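Local coordinates for putative outer membrane protein (LpxR) (Salmonella typhimurium, PDB 3FID) that is probably a zinc-binding outer-membrane lipid A deacylase that modifies lipopolysaccharide in Salmonella, at residues V160-P166 against G182-G188; F193-N197 against L215-V219. All coordinates share one frame; numbering follows the deposited sequence.

Interaction 1: residues V160-P166 against G182-G188; sequences VNVGFYP and GATVALG. With CXE (pentaethylene glycol monodecyl ether), chain M.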
# COMPACT_ATOMS: atom_id res chain seq x y z
N VAL A 160 2.02 1.25 -28.43
CA VAL A 160 1.42 1.55 -27.11
C VAL A 160 0.44 0.42 -26.79
O VAL A 160 -0.49 0.16 -27.56
CB VAL A 160 0.68 2.94 -27.07
CG1 VAL A 160 0.07 3.23 -25.66
CG2 VAL A 160 1.61 4.09 -27.47
N ASN A 161 0.67 -0.25 -25.65
CA ASN A 161 -0.22 -1.28 -25.15
C ASN A 161 -1.25 -0.66 -24.21
O ASN A 161 -0.88 0.13 -23.33
CB ASN A 161 0.63 -2.34 -24.43
CG ASN A 161 -0.18 -3.50 -23.89
OD1 ASN A 161 -0.64 -3.46 -22.73
ND2 ASN A 161 -0.37 -4.54 -24.70
N VAL A 162 -2.54 -0.98 -24.40
CA VAL A 162 -3.62 -0.44 -23.55
C VAL A 162 -4.43 -1.61 -23.06
O VAL A 162 -4.75 -2.49 -23.84
CB VAL A 162 -4.53 0.63 -24.28
CG1 VAL A 162 -3.69 1.60 -25.07
CG2 VAL A 162 -5.53 -0.03 -25.22
N GLY A 163 -4.72 -1.66 -21.75
CA GLY A 163 -5.35 -2.83 -21.17
C GLY A 163 -6.38 -2.53 -20.09
O GLY A 163 -6.42 -1.43 -19.55
N PHE A 164 -7.20 -3.54 -19.79
CA PHE A 164 -8.26 -3.48 -18.78
C PHE A 164 -8.02 -4.69 -17.90
O PHE A 164 -7.93 -5.81 -18.40
CB PHE A 164 -9.64 -3.56 -19.46
CG PHE A 164 -10.80 -3.77 -18.50
CD1 PHE A 164 -11.11 -2.81 -17.52
CD2 PHE A 164 -11.62 -4.92 -18.62
CE1 PHE A 164 -12.19 -3.00 -16.65
CE2 PHE A 164 -12.71 -5.11 -17.77
CZ PHE A 164 -12.99 -4.14 -16.78
N TYR A 165 -7.91 -4.49 -16.59
CA TYR A 165 -7.46 -5.61 -15.76
C TYR A 165 -8.40 -5.83 -14.58
O TYR A 165 -8.13 -5.35 -13.48
CB TYR A 165 -6.01 -5.37 -15.28
CG TYR A 165 -5.07 -5.01 -16.42
CD1 TYR A 165 -4.76 -3.69 -16.71
CD2 TYR A 165 -4.53 -6.02 -17.22
CE1 TYR A 165 -3.91 -3.38 -17.78
CE2 TYR A 165 -3.71 -5.71 -18.27
CZ TYR A 165 -3.40 -4.39 -18.54
OH TYR A 165 -2.59 -4.12 -19.61
N PRO A 166 -9.53 -6.55 -14.82
CA PRO A 166 -10.39 -6.89 -13.70
C PRO A 166 -9.72 -7.98 -12.87
O PRO A 166 -9.00 -8.86 -13.43
CB PRO A 166 -11.68 -7.36 -14.38
CG PRO A 166 -11.25 -7.93 -15.66
CD PRO A 166 -10.04 -7.08 -16.09
N GLY A 182 -11.92 -5.54 -8.19
CA GLY A 182 -11.61 -4.25 -8.74
C GLY A 182 -11.13 -4.35 -10.16
O GLY A 182 -11.22 -5.40 -10.80
N ALA A 183 -10.68 -3.23 -10.67
CA ALA A 183 -10.09 -3.24 -12.00
C ALA A 183 -9.12 -2.07 -12.13
O ALA A 183 -9.27 -1.07 -11.45
CB ALA A 183 -11.19 -3.18 -13.08
N THR A 184 -8.14 -2.23 -13.01
CA THR A 184 -7.20 -1.17 -13.33
C THR A 184 -7.26 -1.02 -14.84
O THR A 184 -7.50 -2.01 -15.53
CB THR A 184 -5.75 -1.59 -12.88
OG1 THR A 184 -5.74 -1.89 -11.47
CG2 THR A 184 -4.71 -0.49 -13.16
N VAL A 185 -7.13 0.20 -15.34
CA VAL A 185 -6.83 0.41 -16.77
C VAL A 185 -5.43 1.01 -16.86
O VAL A 185 -5.01 1.77 -15.98
CB VAL A 185 -7.88 1.32 -17.47
CG1 VAL A 185 -9.17 0.52 -17.66
CG2 VAL A 185 -8.14 2.62 -16.67
N ALA A 186 -4.69 0.62 -17.89
CA ALA A 186 -3.33 1.10 -18.04
C ALA A 186 -2.98 1.28 -19.51
O ALA A 186 -3.51 0.58 -20.38
CB ALA A 186 -2.33 0.13 -17.39
N LEU A 187 -2.10 2.23 -19.75
CA LEU A 187 -1.43 2.33 -21.04
C LEU A 187 0.06 2.45 -20.82
O LEU A 187 0.51 3.05 -19.82
CB LEU A 187 -1.98 3.51 -21.82
CG LEU A 187 -1.58 4.93 -21.50
CD1 LEU A 187 -0.34 5.30 -22.34
CD2 LEU A 187 -2.77 5.84 -21.89
N GLY A 188 0.85 1.94 -21.76
CA GLY A 188 2.30 1.86 -21.57
C GLY A 188 2.96 1.16 -22.74
O GLY A 188 2.27 0.67 -23.63
C1 CXE M . -7.65 -22.11 -15.66
C2 CXE M . -8.62 -21.53 -14.65
C3 CXE M . -9.13 -20.15 -15.08
C4 CXE M . -9.26 -19.19 -13.91
C5 CXE M . -10.23 -18.05 -14.21
C6 CXE M . -10.01 -16.89 -13.24
C7 CXE M . -10.68 -15.58 -13.67
C8 CXE M . -10.76 -14.62 -12.48
C9 CXE M . -10.95 -13.15 -12.87
C10 CXE M . -12.01 -12.49 -11.99
O11 CXE M . -12.09 -11.10 -12.28
C12 CXE M . -13.42 -10.57 -12.20
C13 CXE M . -13.54 -9.46 -11.14
O14 CXE M . -14.39 -8.39 -11.59
C15 CXE M . -14.41 -7.27 -10.71
C16 CXE M . -14.59 -5.95 -11.47
O17 CXE M . -15.39 -5.05 -10.68
C18 CXE M . -14.93 -3.69 -10.64
C19 CXE M . -15.82 -2.86 -9.69
O20 CXE M . -15.05 -2.30 -8.62
C21 CXE M . -15.83 -1.65 -7.61
C22 CXE M . -15.45 -0.17 -7.61
O23 CXE M . -16.08 0.55 -6.56
C24 CXE M . -16.27 1.92 -6.90
C25 CXE M . -17.73 2.27 -6.71
O26 CXE M . -17.98 3.57 -7.22
O HOH W 1 -6.11 -4.52 -11.50
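Phe-164 meets Val-185 and Ala-183 on one face of the hairpin, while Tyr-165 lies against Thr-184 and Ala-186 on the other. With CG swung opposite its backbone N (chi1 169°), the Phe-164 ring presents its edge to Val-185, CD1 lying 3.9 Å from CG1, while its CE1 comes to 3.7 Å from Ala-183 CB. Pro-166 CD packs on one ring face, offset toward the rim. Further along, Leu-187 brings CB against Val-162 CG1 and CD1 against Val-160 CG1.

Tyr-165 has CG opposite its carbonyl carbon (chi1 -51°), which turns the ring back along its own strand. Its CE1 edge touches Ala-186 CB at 3.9 Å, CD1 passes 3.4 Å from the Thr-184 carbonyl O, and the hydroxyl reaches over Gly-163, where no side chain blocks it. Water 1 joins Tyr-165 O to Thr-184 OG1. Asn-161 ND2 is hydrogen-bonded to Asp-156 OD1.

Six backbone bonds hold the antiparallel register, from Asn-161 N to Gly-188 O (2.7 Å) through to Thr-184 N and Tyr-165 O. Detergents meet the apolar face at Leu-187 and at Pro-166, one with C16 3.5 Å from Gly-182 O, as expected for the lipid-facing wall of an outer-membrane beta barrel, with the polar face turned to its interior.

Interaction 2: residues F193-N197 against L215-V219; sequences FNSDN and LIYKV. With CXE (pentaethylene glycol monodecyl ether), chain K.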
# COMPACT_ATOMS: atom_id res chain seq x y z
N PHE A 193 4.36 -5.42 -17.96
CA PHE A 193 4.36 -4.38 -16.92
C PHE A 193 2.95 -3.78 -16.77
O PHE A 193 2.47 -3.57 -15.65
CB PHE A 193 5.41 -3.29 -17.25
CG PHE A 193 5.55 -2.19 -16.17
CD1 PHE A 193 5.41 -2.48 -14.80
CD2 PHE A 193 5.87 -0.88 -16.55
CE1 PHE A 193 5.56 -1.45 -13.83
CE2 PHE A 193 6.04 0.12 -15.60
CZ PHE A 193 5.86 -0.16 -14.23
N ASN A 194 2.27 -3.56 -17.89
CA ASN A 194 0.92 -3.00 -17.81
C ASN A 194 -0.06 -3.80 -16.94
O ASN A 194 -0.91 -3.19 -16.28
CB ASN A 194 0.31 -2.80 -19.20
CG ASN A 194 0.76 -1.50 -19.84
OD1 ASN A 194 1.52 -0.72 -19.26
ND2 ASN A 194 0.29 -1.28 -21.08
N SER A 195 0.04 -5.13 -16.97
CA SER A 195 -0.88 -5.99 -16.17
C SER A 195 -0.41 -6.20 -14.74
O SER A 195 -1.11 -6.82 -13.95
CB SER A 195 -1.12 -7.36 -16.84
OG SER A 195 0.02 -8.19 -16.71
N ASP A 196 0.76 -5.65 -14.38
CA ASP A 196 1.37 -5.92 -13.08
C ASP A 196 0.81 -4.89 -12.10
O ASP A 196 1.44 -3.86 -11.84
CB ASP A 196 2.91 -5.81 -13.19
CG ASP A 196 3.63 -6.36 -11.97
OD1 ASP A 196 3.06 -7.21 -11.26
OD2 ASP A 196 4.79 -5.94 -11.75
N ASN A 197 -0.40 -5.14 -11.60
CA ASN A 197 -1.09 -4.13 -10.77
C ASN A 197 -1.43 -4.69 -9.37
O ASN A 197 -1.13 -5.86 -9.07
CB ASN A 197 -2.37 -3.63 -11.46
CG ASN A 197 -2.10 -3.07 -12.84
OD1 ASN A 197 -1.42 -2.06 -13.01
ND2 ASN A 197 -2.65 -3.74 -13.85
N LEU A 215 13.71 2.37 -22.65
CA LEU A 215 12.58 3.17 -22.17
C LEU A 215 11.45 2.27 -21.68
O LEU A 215 11.01 1.34 -22.35
CB LEU A 215 12.05 4.12 -23.26
CG LEU A 215 10.89 5.07 -22.90
CD1 LEU A 215 11.30 6.24 -21.99
CD2 LEU A 215 10.17 5.56 -24.15
N ILE A 216 10.97 2.61 -20.49
CA ILE A 216 9.80 1.99 -19.94
C ILE A 216 8.88 3.09 -19.44
O ILE A 216 9.34 4.11 -18.87
CB ILE A 216 10.17 0.98 -18.82
CG1 ILE A 216 8.97 0.08 -18.48
CG2 ILE A 216 10.73 1.71 -17.57
CD1 ILE A 216 9.34 -1.12 -17.66
N TYR A 217 7.60 2.96 -19.75
CA TYR A 217 6.60 3.88 -19.20
C TYR A 217 5.22 3.25 -19.04
O TYR A 217 4.86 2.31 -19.74
CB TYR A 217 6.51 5.19 -19.99
CG TYR A 217 5.91 5.04 -21.35
CD1 TYR A 217 6.74 4.85 -22.48
CD2 TYR A 217 4.52 5.10 -21.53
CE1 TYR A 217 6.18 4.70 -23.75
CE2 TYR A 217 3.96 4.96 -22.78
CZ TYR A 217 4.78 4.76 -23.88
OH TYR A 217 4.18 4.62 -25.11
N LYS A 218 4.46 3.78 -18.09
CA LYS A 218 3.15 3.22 -17.76
C LYS A 218 2.35 4.30 -17.06
O LYS A 218 2.91 5.04 -16.25
CB LYS A 218 3.32 1.99 -16.85
CG LYS A 218 1.99 1.38 -16.33
CD LYS A 218 2.21 0.12 -15.49
CE LYS A 218 0.85 -0.35 -14.89
NZ LYS A 218 1.10 -1.56 -14.02
N VAL A 219 1.06 4.44 -17.42
CA VAL A 219 0.15 5.33 -16.71
C VAL A 219 -1.09 4.51 -16.40
O VAL A 219 -1.52 3.72 -17.23
CB VAL A 219 -0.24 6.57 -17.54
CG1 VAL A 219 -1.09 7.49 -16.72
CG2 VAL A 219 1.04 7.33 -18.05
C1 CXE K . -5.17 4.99 -18.91
C2 CXE K . -4.94 5.37 -17.47
C3 CXE K . -5.59 6.71 -17.10
C4 CXE K . -4.65 7.88 -17.37
C5 CXE K . -5.19 9.23 -16.92
C6 CXE K . -4.06 10.08 -16.33
C7 CXE K . -4.18 11.58 -16.59
C8 CXE K . -3.04 12.32 -15.89
C9 CXE K . -3.19 13.83 -15.92
C10 CXE K . -1.97 14.50 -15.28
O11 CXE K . -1.99 15.91 -15.52
C12 CXE K . -1.01 16.60 -14.73
C13 CXE K . -1.36 18.08 -14.60
O14 CXE K . -0.42 18.74 -13.75
C15 CXE K . -1.01 19.73 -12.91
C16 CXE K . -1.66 19.07 -11.69
O17 CXE K . -2.03 20.04 -10.71
C18 CXE K . -3.44 20.10 -10.50
C19 CXE K . -3.79 21.38 -9.76
O20 CXE K . -2.60 22.15 -9.55
O HOH W 2 4.26 -0.57 -19.83
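A buried lysine, Lys-218, spans this contact, reaching from barrel strand 215-228 to helix 191-194 and the turn that follows it, on the inner side of the wall. Its side chain is extended throughout, with CG opposite the backbone N (chi1 175°), so that the methylenes run past Phe-193 and carry NZ into a group of oxygens.

Phe-193 receives the aliphatic part on one ring face: Lys-218 CD stands nearly over the middle, 3.8 Å from the ring centroid, and CB touches CE2 at 3.5 Å. The ammonium group lies farther along over the same face, a cation-pi contact. Ile-216 crosses Phe-193 at about a right angle, with Ile-216 CD1 3.7 Å from Phe-193 CD2. Asn-194 slides past the lysine in the opposite direction, OD1 against CG; a water may link that oxygen to Tyr-217 O, and Asn-194 ND2 is bonded to Asn-161.

Two hydrogen bonds and a weak third grip the nitrogen. Lys-218 NZ donates to Phe-193 O at 2.9 Å, to Asn-197 OD1 at 2.8 Å from 42° above that carbonyl plane, and weakly to Asn-194 O at 3.4 Å. Asp-196 N reaches Phe-193 O from the opposite face of its plane. Asn-197 is itself steadied, because its ND2 bonds to a lone pair of Asn-194 O at 3.0 Å.

NZ meets neutral oxygens and a ring face; the Asp-196 carboxylate, salt-bridged to Arg-204, has OD2 6.2 Å from Lys-218 NZ and may add a longer-range attraction. Such surroundings would be expected to favour a charged ammonium despite its burial, and they tie the turn firmly to the strand.

Followed from the N terminus, the chain first closes interaction 1, where strand 160-173 turns back through a short connection into strand 176-188. It then passes directly into helix 191-194, and interaction 2 closes the longer excursion that brings the chain back as strand 215-228. The two contacts are therefore in series, neither enclosing nor crossing the other. They share one wall, since strands 176-188 and 215-228 are neighbours, with Leu-187 O probably bonded to Val-219 N at 2.8 Å. The side-chain join of Asn-161 and Asn-194 fastens the helix to the hairpin, and Tyr-165 also packs on Asn-194.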